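Local coordinates for penicillin-binding protein 2B (Streptococcus pneumoniae, PDB 2WAD) that is a penicillin-binding transpeptidase that probably forms peptide cross-links between adjacent glycan strands of the cell wall as part of the elongasome, at residues 319-324 / 357-362; 338-343 / 649-654; 344-349 / 375-380; 382-387 / 521-526; 630-635 / 659-664. All coordinates share one frame; numbering follows the deposited sequence.

Contact 1 (319-324 / 357-362). Unlike the reference sequence in segment 357-362: Leu361 (reference Ile).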
# COMPACT_ATOMS: atom_id res chain seq x y z
N SER A 319 18.42 6.40 -5.02
CA SER A 319 19.21 6.32 -6.24
C SER A 319 18.39 5.75 -7.40
O SER A 319 18.50 6.20 -8.54
CB SER A 319 20.58 5.66 -5.98
OG SER A 319 20.46 4.26 -5.86
N VAL A 320 17.46 4.84 -7.12
CA VAL A 320 16.47 4.48 -8.15
C VAL A 320 15.57 5.66 -8.60
O VAL A 320 15.38 5.88 -9.79
CB VAL A 320 15.66 3.24 -7.74
CG1 VAL A 320 14.65 2.87 -8.82
CG2 VAL A 320 16.61 2.10 -7.50
N ASP A 321 15.01 6.41 -7.66
CA ASP A 321 14.25 7.63 -7.97
C ASP A 321 15.03 8.57 -8.91
O ASP A 321 14.49 9.09 -9.88
CB ASP A 321 13.90 8.37 -6.67
CG ASP A 321 12.87 7.64 -5.79
OD1 ASP A 321 12.66 8.08 -4.65
OD2 ASP A 321 12.22 6.64 -6.20
N ALA A 322 16.32 8.78 -8.64
CA ALA A 322 17.16 9.67 -9.45
C ALA A 322 17.35 9.14 -10.85
O ALA A 322 17.23 9.88 -11.83
CB ALA A 322 18.54 9.93 -8.77
N LEU A 323 17.62 7.84 -10.96
CA LEU A 323 17.77 7.18 -12.26
C LEU A 323 16.50 7.39 -13.10
O LEU A 323 16.57 7.87 -14.25
CB LEU A 323 18.05 5.69 -12.05
CG LEU A 323 18.41 4.84 -13.27
CD1 LEU A 323 19.81 5.27 -13.76
CD2 LEU A 323 18.39 3.37 -12.90
N LEU A 324 15.34 7.06 -12.52
CA LEU A 324 14.10 7.15 -13.29
C LEU A 324 13.88 8.60 -13.72
O LEU A 324 13.44 8.88 -14.83
CB LEU A 324 12.88 6.65 -12.50
CG LEU A 324 12.40 5.21 -12.65
CD1 LEU A 324 13.53 4.19 -12.72
CD2 LEU A 324 11.40 4.90 -11.52
N SER A 357 13.01 -1.93 -3.79
CA SER A 357 12.48 -0.59 -3.98
C SER A 357 11.26 -0.64 -4.88
O SER A 357 11.12 -1.56 -5.69
CB SER A 357 13.51 0.35 -4.63
OG SER A 357 13.71 -0.06 -5.96
N MET A 358 10.40 0.36 -4.71
CA MET A 358 9.20 0.58 -5.47
C MET A 358 9.21 2.06 -5.82
O MET A 358 8.90 2.88 -4.97
CB MET A 358 7.94 0.41 -4.59
CG MET A 358 8.02 -0.59 -3.48
SD MET A 358 6.70 -0.56 -2.25
CE MET A 358 5.22 -0.03 -3.15
N SER A 359 9.49 2.41 -7.08
CA SER A 359 9.72 3.80 -7.46
C SER A 359 8.79 4.14 -8.59
O SER A 359 8.59 3.32 -9.50
CB SER A 359 11.15 3.96 -8.00
OG SER A 359 12.10 4.10 -6.95
N GLY A 360 8.28 5.37 -8.60
CA GLY A 360 7.45 5.79 -9.72
C GLY A 360 7.54 7.29 -9.92
O GLY A 360 7.70 8.05 -8.97
N LEU A 361 7.46 7.70 -11.18
CA LEU A 361 7.50 9.12 -11.50
C LEU A 361 6.31 9.36 -12.39
O LEU A 361 6.17 8.70 -13.41
CB LEU A 361 8.79 9.46 -12.26
CG LEU A 361 9.09 10.96 -12.40
CD1 LEU A 361 9.15 11.65 -11.06
CD2 LEU A 361 10.37 11.18 -13.18
N LYS A 362 5.45 10.28 -12.00
CA LYS A 362 4.22 10.50 -12.71
C LYS A 362 4.40 11.73 -13.57
O LYS A 362 4.91 12.76 -13.12
CB LYS A 362 3.09 10.71 -11.71
CG LYS A 362 1.74 10.92 -12.34
CD LYS A 362 0.74 11.17 -11.21
CE LYS A 362 -0.70 11.06 -11.70
NZ LYS A 362 -0.96 12.09 -12.73
O HOH W 1 9.23 6.84 -6.08

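Contact 2 (338-343 / 649-654). With ZN (zinc ion), chain E.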
# COMPACT_ATOMS: atom_id res chain seq x y z
N LYS A 338 6.77 12.25 -24.68
CA LYS A 338 5.84 13.38 -24.69
C LYS A 338 4.44 13.02 -24.18
O LYS A 338 3.84 13.77 -23.40
CB LYS A 338 5.75 13.96 -26.09
CG LYS A 338 4.85 15.19 -26.19
CD LYS A 338 4.75 15.65 -27.64
CE LYS A 338 3.74 16.78 -27.83
NZ LYS A 338 4.37 18.08 -28.19
N TYR A 339 3.91 11.90 -24.65
CA TYR A 339 2.59 11.42 -24.21
C TYR A 339 2.65 10.24 -23.24
O TYR A 339 1.65 9.56 -23.10
CB TYR A 339 1.75 11.02 -25.41
CG TYR A 339 1.59 12.19 -26.35
CD1 TYR A 339 0.88 13.32 -25.96
CD2 TYR A 339 2.21 12.21 -27.59
CE1 TYR A 339 0.75 14.41 -26.79
CE2 TYR A 339 2.10 13.30 -28.43
CZ TYR A 339 1.36 14.39 -28.02
OH TYR A 339 1.22 15.50 -28.83
N SER A 340 3.80 10.03 -22.62
CA SER A 340 3.99 8.98 -21.61
C SER A 340 3.51 9.45 -20.24
O SER A 340 3.93 10.51 -19.77
CB SER A 340 5.46 8.56 -21.57
OG SER A 340 5.68 7.61 -20.54
N GLU A 341 2.69 8.65 -19.56
CA GLU A 341 2.23 9.02 -18.21
C GLU A 341 3.26 8.92 -17.11
O GLU A 341 2.96 9.26 -15.97
CB GLU A 341 1.09 8.12 -17.73
CG GLU A 341 0.08 7.77 -18.75
CD GLU A 341 0.47 6.52 -19.48
OE1 GLU A 341 1.07 6.64 -20.56
OE2 GLU A 341 0.13 5.44 -18.95
N GLY A 342 4.46 8.41 -17.39
CA GLY A 342 5.46 8.35 -16.33
C GLY A 342 6.28 7.09 -16.47
O GLY A 342 6.21 6.46 -17.49
N VAL A 343 7.06 6.73 -15.45
CA VAL A 343 7.91 5.56 -15.55
C VAL A 343 7.95 4.94 -14.15
O VAL A 343 7.93 5.69 -13.17
CB VAL A 343 9.32 5.93 -16.08
CG1 VAL A 343 9.97 6.91 -15.14
CG2 VAL A 343 10.22 4.66 -16.25
N VAL A 649 10.45 -2.88 -15.20
CA VAL A 649 10.50 -1.47 -15.56
C VAL A 649 9.36 -1.26 -16.53
O VAL A 649 9.22 -2.01 -17.49
CB VAL A 649 11.85 -1.06 -16.20
CG1 VAL A 649 11.72 0.36 -16.78
CG2 VAL A 649 12.99 -1.16 -15.16
N VAL A 650 8.54 -0.25 -16.24
CA VAL A 650 7.34 -0.03 -17.02
C VAL A 650 7.40 1.42 -17.49
O VAL A 650 7.41 2.34 -16.68
CB VAL A 650 6.05 -0.28 -16.18
CG1 VAL A 650 4.81 0.05 -16.98
CG2 VAL A 650 6.02 -1.77 -15.68
N PHE A 651 7.47 1.62 -18.80
CA PHE A 651 7.67 2.95 -19.36
C PHE A 651 6.72 3.04 -20.54
O PHE A 651 7.09 2.73 -21.67
CB PHE A 651 9.11 3.08 -19.88
CG PHE A 651 9.56 4.52 -20.09
CD1 PHE A 651 8.69 5.46 -20.58
CD2 PHE A 651 10.87 4.91 -19.79
CE1 PHE A 651 9.08 6.78 -20.77
CE2 PHE A 651 11.28 6.23 -19.97
CZ PHE A 651 10.38 7.17 -20.48
N PRO A 652 5.47 3.46 -20.29
CA PRO A 652 4.44 3.37 -21.31
C PRO A 652 4.47 4.50 -22.35
O PRO A 652 4.91 5.61 -22.07
CB PRO A 652 3.15 3.44 -20.50
CG PRO A 652 3.53 4.11 -19.21
CD PRO A 652 4.96 3.86 -18.96
N HIS A 653 4.02 4.21 -23.56
CA HIS A 653 3.86 5.17 -24.64
C HIS A 653 5.09 6.02 -24.92
O HIS A 653 5.00 7.23 -25.07
CB HIS A 653 2.59 6.00 -24.43
CG HIS A 653 1.36 5.16 -24.28
ND1 HIS A 653 0.89 4.37 -25.30
CD2 HIS A 653 0.54 4.96 -23.22
CE1 HIS A 653 -0.19 3.72 -24.89
NE2 HIS A 653 -0.41 4.04 -23.63
N ASN A 654 6.24 5.37 -24.97
CA ASN A 654 7.49 5.98 -25.40
C ASN A 654 7.62 5.65 -26.88
O ASN A 654 7.62 4.49 -27.27
CB ASN A 654 8.68 5.44 -24.58
CG ASN A 654 10.00 6.15 -24.90
OD1 ASN A 654 10.32 6.37 -26.07
ND2 ASN A 654 10.75 6.53 -23.87
ZN ZN E . -1.43 3.03 -22.22
O HOH W 2 4.93 9.79 -26.20
O HOH W 3 -2.22 4.63 -20.87
O HOH W 4 -0.34 1.60 -20.95

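Contact 3 (344-349 / 375-380)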
# COMPACT_ATOMS: atom_id res chain seq x y z
N TYR A 344 7.97 3.61 -14.07
CA TYR A 344 7.84 2.90 -12.80
C TYR A 344 8.81 1.72 -12.78
O TYR A 344 9.05 1.12 -13.82
CB TYR A 344 6.38 2.40 -12.63
CG TYR A 344 5.42 3.56 -12.52
CD1 TYR A 344 5.06 4.09 -11.28
CD2 TYR A 344 4.94 4.19 -13.66
CE1 TYR A 344 4.23 5.19 -11.17
CE2 TYR A 344 4.13 5.32 -13.57
CZ TYR A 344 3.78 5.81 -12.32
OH TYR A 344 2.98 6.93 -12.23
N ALA A 345 9.35 1.40 -11.61
CA ALA A 345 10.29 0.30 -11.44
C ALA A 345 10.05 -0.28 -10.07
O ALA A 345 9.86 0.47 -9.12
CB ALA A 345 11.74 0.78 -11.54
N VAL A 346 10.09 -1.60 -9.97
CA VAL A 346 9.97 -2.31 -8.71
C VAL A 346 11.06 -3.37 -8.78
O VAL A 346 11.19 -4.09 -9.77
CB VAL A 346 8.58 -3.04 -8.56
CG1 VAL A 346 8.59 -3.99 -7.34
CG2 VAL A 346 7.44 -2.06 -8.39
N ALA A 347 11.87 -3.41 -7.73
CA ALA A 347 12.90 -4.43 -7.60
C ALA A 347 12.55 -5.31 -6.41
O ALA A 347 12.23 -4.80 -5.33
CB ALA A 347 14.28 -3.74 -7.32
N LEU A 348 12.69 -6.63 -6.58
CA LEU A 348 12.40 -7.59 -5.50
C LEU A 348 13.56 -8.58 -5.32
O LEU A 348 14.27 -8.89 -6.29
CB LEU A 348 11.17 -8.42 -5.88
CG LEU A 348 9.84 -7.72 -6.19
CD1 LEU A 348 8.75 -8.74 -6.55
CD2 LEU A 348 9.39 -6.86 -5.03
N ASN A 349 13.74 -9.08 -4.10
CA ASN A 349 14.63 -10.21 -3.83
C ASN A 349 13.79 -11.44 -4.16
O ASN A 349 12.79 -11.69 -3.47
CB ASN A 349 15.00 -10.18 -2.34
CG ASN A 349 15.89 -11.35 -1.89
OD1 ASN A 349 15.87 -12.45 -2.46
ND2 ASN A 349 16.68 -11.11 -0.85
N LEU A 375 3.47 4.83 -5.03
CA LEU A 375 2.25 4.01 -4.90
C LEU A 375 1.71 3.61 -6.26
O LEU A 375 0.93 2.68 -6.36
CB LEU A 375 1.16 4.73 -4.10
CG LEU A 375 1.57 4.97 -2.64
CD1 LEU A 375 0.57 5.88 -1.96
CD2 LEU A 375 1.78 3.66 -1.86
N GLY A 376 2.16 4.29 -7.32
CA GLY A 376 1.78 3.88 -8.67
C GLY A 376 2.12 2.44 -8.98
O GLY A 376 1.45 1.79 -9.80
N THR A 377 3.13 1.92 -8.29
CA THR A 377 3.61 0.57 -8.52
C THR A 377 2.56 -0.47 -8.15
O THR A 377 2.58 -1.55 -8.71
CB THR A 377 4.90 0.28 -7.72
OG1 THR A 377 4.68 0.54 -6.33
CG2 THR A 377 6.07 1.14 -8.23
N VAL A 378 1.69 -0.15 -7.20
CA VAL A 378 0.64 -1.07 -6.75
C VAL A 378 -0.76 -0.58 -7.14
O VAL A 378 -1.73 -1.31 -6.98
CB VAL A 378 0.67 -1.33 -5.23
CG1 VAL A 378 1.91 -2.13 -4.79
CG2 VAL A 378 0.55 -0.01 -4.44
N THR A 379 -0.89 0.64 -7.65
CA THR A 379 -2.22 1.16 -7.91
C THR A 379 -2.60 1.44 -9.37
O THR A 379 -3.77 1.52 -9.69
CB THR A 379 -2.60 2.37 -6.99
OG1 THR A 379 -1.90 3.53 -7.43
CG2 THR A 379 -2.20 2.14 -5.53
N ASN A 380 -1.62 1.57 -10.27
CA ASN A 380 -1.92 1.91 -11.65
C ASN A 380 -1.55 0.78 -12.60
O ASN A 380 -0.67 -0.02 -12.31
CB ASN A 380 -1.18 3.18 -12.07
CG ASN A 380 -1.67 4.39 -11.31
OD1 ASN A 380 -2.83 4.80 -11.44
ND2 ASN A 380 -0.82 4.96 -10.49

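Contact 4 (382-387 / 521-526)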
# COMPACT_ATOMS: atom_id res chain seq x y z
N PHE A 382 -0.97 -0.92 -16.71
CA PHE A 382 -0.34 -0.61 -17.99
C PHE A 382 -0.38 -1.83 -18.90
O PHE A 382 -0.31 -2.96 -18.40
CB PHE A 382 1.12 -0.18 -17.78
CG PHE A 382 1.29 0.90 -16.73
CD1 PHE A 382 1.21 2.25 -17.07
CD2 PHE A 382 1.47 0.55 -15.40
CE1 PHE A 382 1.34 3.23 -16.10
CE2 PHE A 382 1.61 1.54 -14.42
CZ PHE A 382 1.54 2.87 -14.76
N VAL A 383 -0.46 -1.61 -20.21
CA VAL A 383 -0.29 -2.70 -21.15
C VAL A 383 1.14 -3.19 -21.00
O VAL A 383 2.07 -2.40 -20.98
CB VAL A 383 -0.62 -2.39 -22.64
CG1 VAL A 383 -1.80 -1.45 -22.83
CG2 VAL A 383 0.59 -1.96 -23.42
N PRO A 384 1.32 -4.50 -20.84
CA PRO A 384 2.64 -4.99 -20.45
C PRO A 384 3.55 -5.28 -21.65
O PRO A 384 4.76 -5.25 -21.50
CB PRO A 384 2.31 -6.26 -19.69
CG PRO A 384 1.04 -6.76 -20.38
CD PRO A 384 0.28 -5.53 -20.79
N GLY A 385 2.96 -5.50 -22.82
CA GLY A 385 3.71 -5.83 -24.03
C GLY A 385 4.45 -7.15 -23.92
O GLY A 385 4.06 -8.03 -23.15
N SER A 386 5.56 -7.25 -24.66
CA SER A 386 6.23 -8.52 -24.95
C SER A 386 6.93 -9.19 -23.77
O SER A 386 7.43 -10.31 -23.89
CB SER A 386 7.23 -8.32 -26.09
OG SER A 386 6.61 -8.45 -27.36
N VAL A 387 7.05 -8.49 -22.66
CA VAL A 387 7.64 -9.12 -21.48
C VAL A 387 6.92 -10.42 -21.12
O VAL A 387 7.55 -11.36 -20.69
CB VAL A 387 7.72 -8.16 -20.29
CG1 VAL A 387 8.66 -7.01 -20.63
CG2 VAL A 387 6.31 -7.63 -19.92
N ASP A 521 -4.93 -7.46 -21.47
CA ASP A 521 -5.07 -7.16 -20.04
C ASP A 521 -3.93 -6.20 -19.63
O ASP A 521 -2.82 -6.36 -20.14
CB ASP A 521 -4.97 -8.46 -19.22
CG ASP A 521 -6.16 -9.38 -19.43
OD1 ASP A 521 -7.16 -8.92 -20.00
OD2 ASP A 521 -6.10 -10.56 -19.05
N ASN A 522 -4.22 -5.24 -18.74
CA ASN A 522 -3.25 -4.32 -18.11
C ASN A 522 -2.87 -4.77 -16.68
O ASN A 522 -3.74 -5.17 -15.91
CB ASN A 522 -3.86 -2.91 -17.93
CG ASN A 522 -4.06 -2.15 -19.25
OD1 ASN A 522 -3.78 -0.94 -19.33
ND2 ASN A 522 -4.56 -2.82 -20.28
N TYR A 523 -1.59 -4.63 -16.33
CA TYR A 523 -1.06 -5.08 -15.06
C TYR A 523 -0.31 -3.95 -14.35
O TYR A 523 0.12 -2.98 -15.00
CB TYR A 523 -0.08 -6.24 -15.32
CG TYR A 523 -0.66 -7.41 -16.09
CD1 TYR A 523 -1.90 -7.98 -15.75
CD2 TYR A 523 0.01 -7.93 -17.17
CE1 TYR A 523 -2.42 -9.06 -16.45
CE2 TYR A 523 -0.50 -8.98 -17.89
CZ TYR A 523 -1.70 -9.57 -17.51
OH TYR A 523 -2.16 -10.63 -18.27
N THR A 524 -0.15 -4.06 -13.03
CA THR A 524 0.63 -3.09 -12.26
C THR A 524 2.13 -3.43 -12.31
O THR A 524 2.52 -4.54 -12.63
CB THR A 524 0.26 -3.12 -10.77
OG1 THR A 524 0.71 -4.35 -10.22
CG2 THR A 524 -1.25 -2.98 -10.54
N PRO A 525 2.99 -2.46 -11.98
CA PRO A 525 4.43 -2.75 -11.99
C PRO A 525 4.80 -3.79 -10.93
O PRO A 525 5.73 -4.57 -11.16
CB PRO A 525 5.08 -1.37 -11.73
CG PRO A 525 4.06 -0.36 -12.24
CD PRO A 525 2.69 -1.01 -12.00
N MET A 526 4.10 -3.84 -9.79
CA MET A 526 4.36 -4.85 -8.77
C MET A 526 4.07 -6.26 -9.31
O MET A 526 4.86 -7.19 -9.08
CB MET A 526 3.60 -4.53 -7.47
CG MET A 526 3.82 -5.48 -6.31
SD MET A 526 5.53 -5.38 -5.67
CE MET A 526 5.55 -3.67 -5.13

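Contact 5 (630-635 / 659-664). Unlike the reference sequence in segment 659-664: Lys659 (reference Asn), Asn660 (reference Gly), Ala664 (reference Ser).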
# COMPACT_ATOMS: atom_id res chain seq x y z
N THR A 630 4.00 3.49 -28.04
CA THR A 630 3.92 2.11 -27.57
C THR A 630 4.87 1.87 -26.39
O THR A 630 5.69 2.73 -26.07
CB THR A 630 4.27 1.14 -28.70
OG1 THR A 630 5.60 1.39 -29.17
CG2 THR A 630 3.26 1.28 -29.84
N ASN A 631 4.78 0.71 -25.75
CA ASN A 631 5.51 0.46 -24.50
C ASN A 631 6.97 -0.03 -24.66
O ASN A 631 7.27 -0.90 -25.50
CB ASN A 631 4.64 -0.33 -23.50
CG ASN A 631 3.36 0.44 -23.10
OD1 ASN A 631 2.93 1.36 -23.81
ND2 ASN A 631 2.78 0.09 -21.94
N THR A 632 7.88 0.59 -23.89
CA THR A 632 9.27 0.14 -23.74
C THR A 632 9.57 -0.60 -22.41
O THR A 632 10.50 -0.27 -21.67
CB THR A 632 10.28 1.28 -24.06
OG1 THR A 632 10.61 2.05 -22.90
CG2 THR A 632 9.68 2.23 -25.07
N ASN A 633 8.79 -1.63 -22.10
CA ASN A 633 8.89 -2.26 -20.78
C ASN A 633 10.02 -3.28 -20.76
O ASN A 633 10.48 -3.73 -21.80
CB ASN A 633 7.55 -2.95 -20.47
CG ASN A 633 6.37 -1.98 -20.45
OD1 ASN A 633 6.52 -0.76 -20.21
ND2 ASN A 633 5.19 -2.51 -20.75
N ALA A 634 10.47 -3.69 -19.57
CA ALA A 634 11.54 -4.69 -19.50
C ALA A 634 11.45 -5.39 -18.15
O ALA A 634 11.10 -4.78 -17.17
CB ALA A 634 12.92 -4.01 -19.65
N VAL A 635 11.79 -6.68 -18.12
CA VAL A 635 11.95 -7.42 -16.86
C VAL A 635 13.33 -8.11 -16.90
O VAL A 635 13.80 -8.46 -17.97
CB VAL A 635 10.81 -8.47 -16.65
CG1 VAL A 635 9.46 -7.79 -16.55
CG2 VAL A 635 10.77 -9.49 -17.78
N LYS A 659 16.25 4.03 -29.96
CA LYS A 659 16.82 3.28 -28.84
C LYS A 659 15.78 2.96 -27.77
O LYS A 659 14.90 3.78 -27.51
CB LYS A 659 18.02 4.02 -28.23
CG LYS A 659 17.63 5.28 -27.47
CD LYS A 659 18.75 5.78 -26.57
CE LYS A 659 18.52 7.25 -26.23
NZ LYS A 659 17.07 7.59 -26.42
N ASN A 660 15.86 1.78 -27.16
CA ASN A 660 14.89 1.36 -26.14
C ASN A 660 15.51 1.43 -24.75
O ASN A 660 16.33 0.59 -24.38
CB ASN A 660 14.37 -0.07 -26.40
CG ASN A 660 13.11 -0.40 -25.60
OD1 ASN A 660 13.03 -0.20 -24.38
ND2 ASN A 660 12.08 -0.86 -26.30
N VAL A 661 15.14 2.44 -23.98
CA VAL A 661 15.76 2.65 -22.67
C VAL A 661 15.30 1.66 -21.60
O VAL A 661 15.90 1.60 -20.53
CB VAL A 661 15.57 4.10 -22.17
CG1 VAL A 661 16.12 5.10 -23.22
CG2 VAL A 661 14.10 4.41 -21.89
N GLY A 662 14.29 0.84 -21.89
CA GLY A 662 13.76 -0.08 -20.88
C GLY A 662 14.82 -1.00 -20.29
O GLY A 662 15.05 -0.99 -19.10
N PRO A 663 15.47 -1.81 -21.13
CA PRO A 663 16.55 -2.69 -20.70
C PRO A 663 17.69 -1.94 -20.02
O PRO A 663 18.30 -2.46 -19.09
CB PRO A 663 17.05 -3.29 -22.03
CG PRO A 663 15.84 -3.20 -22.96
CD PRO A 663 15.08 -2.00 -22.55
N ALA A 664 17.96 -0.71 -20.45
CA ALA A 664 19.10 0.05 -19.91
C ALA A 664 18.76 0.52 -18.50
O ALA A 664 19.61 0.52 -17.59
CB ALA A 664 19.46 1.24 -20.81

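Contact 1 (319-324 / 357-362)
Leu324 lays its CD2 methyl against the CB of Ser359, 3.7 Å away, so that helix 319-324 rests on a small strand residue. The same serine is flanked by Val320, whose CG1 comes within 3.4 Å of Ser359 OG, so that its hydroxyl sits in a largely apolar seam. It is satisfied there by Asp321: Ser359 OG donates to Asp321 OD2 at 2.7 Å, meeting the carboxylate oxygen nearly end-on along its C-O bond. The torsion of Ser359 explains the reach, for OG is anti to the carbonyl carbon (chi1 -82°). A water extends the polar side, accepting from Gly360 N at 3.1 Å and lying 3.0 Å from Asp321 OD2. Farther along, Leu361 CD2 only grazes the carbonyl of Leu324. The two short axes run 8.2 Å apart and cross at -32°, so the helix follows the strand roughly in the same direction. Helix 314-334 lies on the sheet beside helix 661-676: Leu324 also reaches Val343 and Ala345 of the next strand and Ile665 of the C-terminal helix, whereas the CB of Met358 points away from helix 319-324.

Contact 2 (338-343 / 649-654)
The Phe651 ring carries Val343 over one face, with Val343 CB 4.2 Å from the centroid and 14° off the normal, a CH-pi contact. Asn654 ND2 lies above the opposite face, and Ser340 OG meets the ring edge 3.5 Å from Phe651 CE1. The His653 ring is met at its edge instead: Glu341 OE1 stands in the ring plane 3.2 Å from His653 CD2, with the carboxylate turned 47° from the imidazole. His653 NE2 binds a zinc ion at 2.0 Å that also holds two waters, one of them a weak donor to Glu341 OE2; the metal would probably polarise the CD2-H facing the carboxylate. Between the two rings a hydroxyl ties segment 338-343 to the backbone of the other segment, Ser340 OG giving its proton to Pro652 O at 2.6 Å in the carbonyl plane. OG lies anti to the Ser340 nitrogen (chi1 176°), which carries it across the gap, and it weakly accepts from Gly342 N as well. Another water bridges Tyr339 N and His653 O. Segments 338-343 and 649-654 run antiparallel, joining the entrance of strand 342-348 to the exit of strand 645-650, while Phe328 of helix 314-334 and Ile665 of helix 661-676 also touch Phe651.

Contact 3 (344-349 / 375-380)
Strand 344-348 packs against the short helix 376-379, Tyr344 CA and Thr377 CA being 6.5 Å apart, and the segments are joined by side-chain packing. Within the helical turn, Val378 N bonds to Leu375 O and Asn380 N to Gly376 O at 3.1 Å. Two side chains of the strand point at this turn. The ring of Tyr344 leans on Gly376, its CE1 3.7 Å from the Gly376 CA, an approach made possible by the lack of a side chain at that position. Its hydroxyl is engaged by the carboxylate of Asp373, just before the turn, which fixes the far end of the ring. Val346 meets Thr377 methyl to methyl: CG2 of each lies 3.5 Å from CG2 of the other, tighter than usual van der Waals contact. Thr377 divides its branches by chemistry, its CG2 anti to the carbonyl carbon and turned to the strand, its OG1 (chi1 56°) bonded to Ser374 O. Phe382 and helix 525-536 border the same strand face. A helical turn packed on the central antiparallel sheet, leading toward the serine inferred to form the acyl-enzyme, fits the transpeptidase fold of penicillin-binding proteins.

Contact 4 (382-387 / 521-526)
Phe382 and Tyr523 form the tight part, a single antiparallel hydrogen-bonded bridge in which each residue both gives and accepts: Phe382 N to Tyr523 O at 2.9 Å and Tyr523 N to Phe382 O at 3.0 Å. The Tyr523 N-H points more directly at its acceptor (159°) than that of Phe382 (144°), whose nitrogen lies above the carbonyl plane of Tyr523. Side chains close in on both ends. Phe382 presents its ring edge to a proline, CE2 lying 3.7 Å from Pro525 CD with that carbon in the ring plane. With CG anti to its carbonyl carbon (chi1 -50°), the ring swings back to the partner segment although its CB bond starts away from it. Pro384 sets CG 3.6 Å from Tyr523 CD2, and its CD comes to 3.3 Å from Asp521 O. The looser flank is made by Val383 and Asn522, both partly exposed. Their side chains merely pass, CG1 of Val383 4.0 Å from ND2 of Asn522, while Asn522 ND2 bonds weakly to Phe520 O. Asp521 forms a salt bridge with Arg479. The bridge lies four residues before Ser386, the inferred acyl-ester serine, whose OG bonds to Lys389 and Ser443, consistent with the SxxK active site of penicillin-binding transpeptidases.

Contact 5 (630-635 / 659-664)
This is a close van der Waals contact between an extended segment and the first turn of a helix: Thr632 and Ala634, at the entry to strand 634-638, rest on Asn660, Gly662 and Pro663 at the start of helix 661-676. Thr632 and Asn660 lie alongside, their side chains running in opposing senses, with Thr632 CB just 3.1 Å from Asn660 OD1. Asn660 is the N-cap of the helix, and that oxygen makes the capping bond, accepting from Gly662 N at 3.0 Å within the carbonyl plane and with an N-H...O angle of 148°. The amide reaches the helix start because CG stands anti to the Asn660 nitrogen (chi1 -164°). Gly662, bare of a side chain, lets segment 630-635 come close: its CA makes a CA-H...O contact of 3.4 Å with Thr632 O, and its carbonyl carbon lies 3.6 Å from Ala634 CB. Ala634 CB also lies 4.1 Å from Pro663 CD. Asn633 ND2 bonds to Pro384 O, close in sequence to the inferred active-site serine. Shape complementarity therefore does most of the joining here; Thr632 OG1 is buried without a partner in the model, and the carbonyl of Thr632 facing the helix N-terminus would probably be favourably placed electrostatically.

How the contacts relate
All five contacts are largely buried and lie in the transpeptidase domain, but they differ in how polar they are. Contacts 2 and 3 share strand 342-348, and strand neighbours join it to contact 1 on one flank and to contact 5 beyond. Contacts 1 and 5 use long helices on one side of the sheet; contacts 3 and 4 belong to the other, where Thr377 O accepts from Met526 N. Contacts 3 and 5 are joined by packing without a polar bond across them, contact 1 adds one carboxylate-hydroxyl bond, and contact 4 a backbone bridge with a partly exposed flank. Contact 2 reaches the surface, with its zinc and waters, while Asn633 links contacts 4 and 5 near the inferred active-site serine.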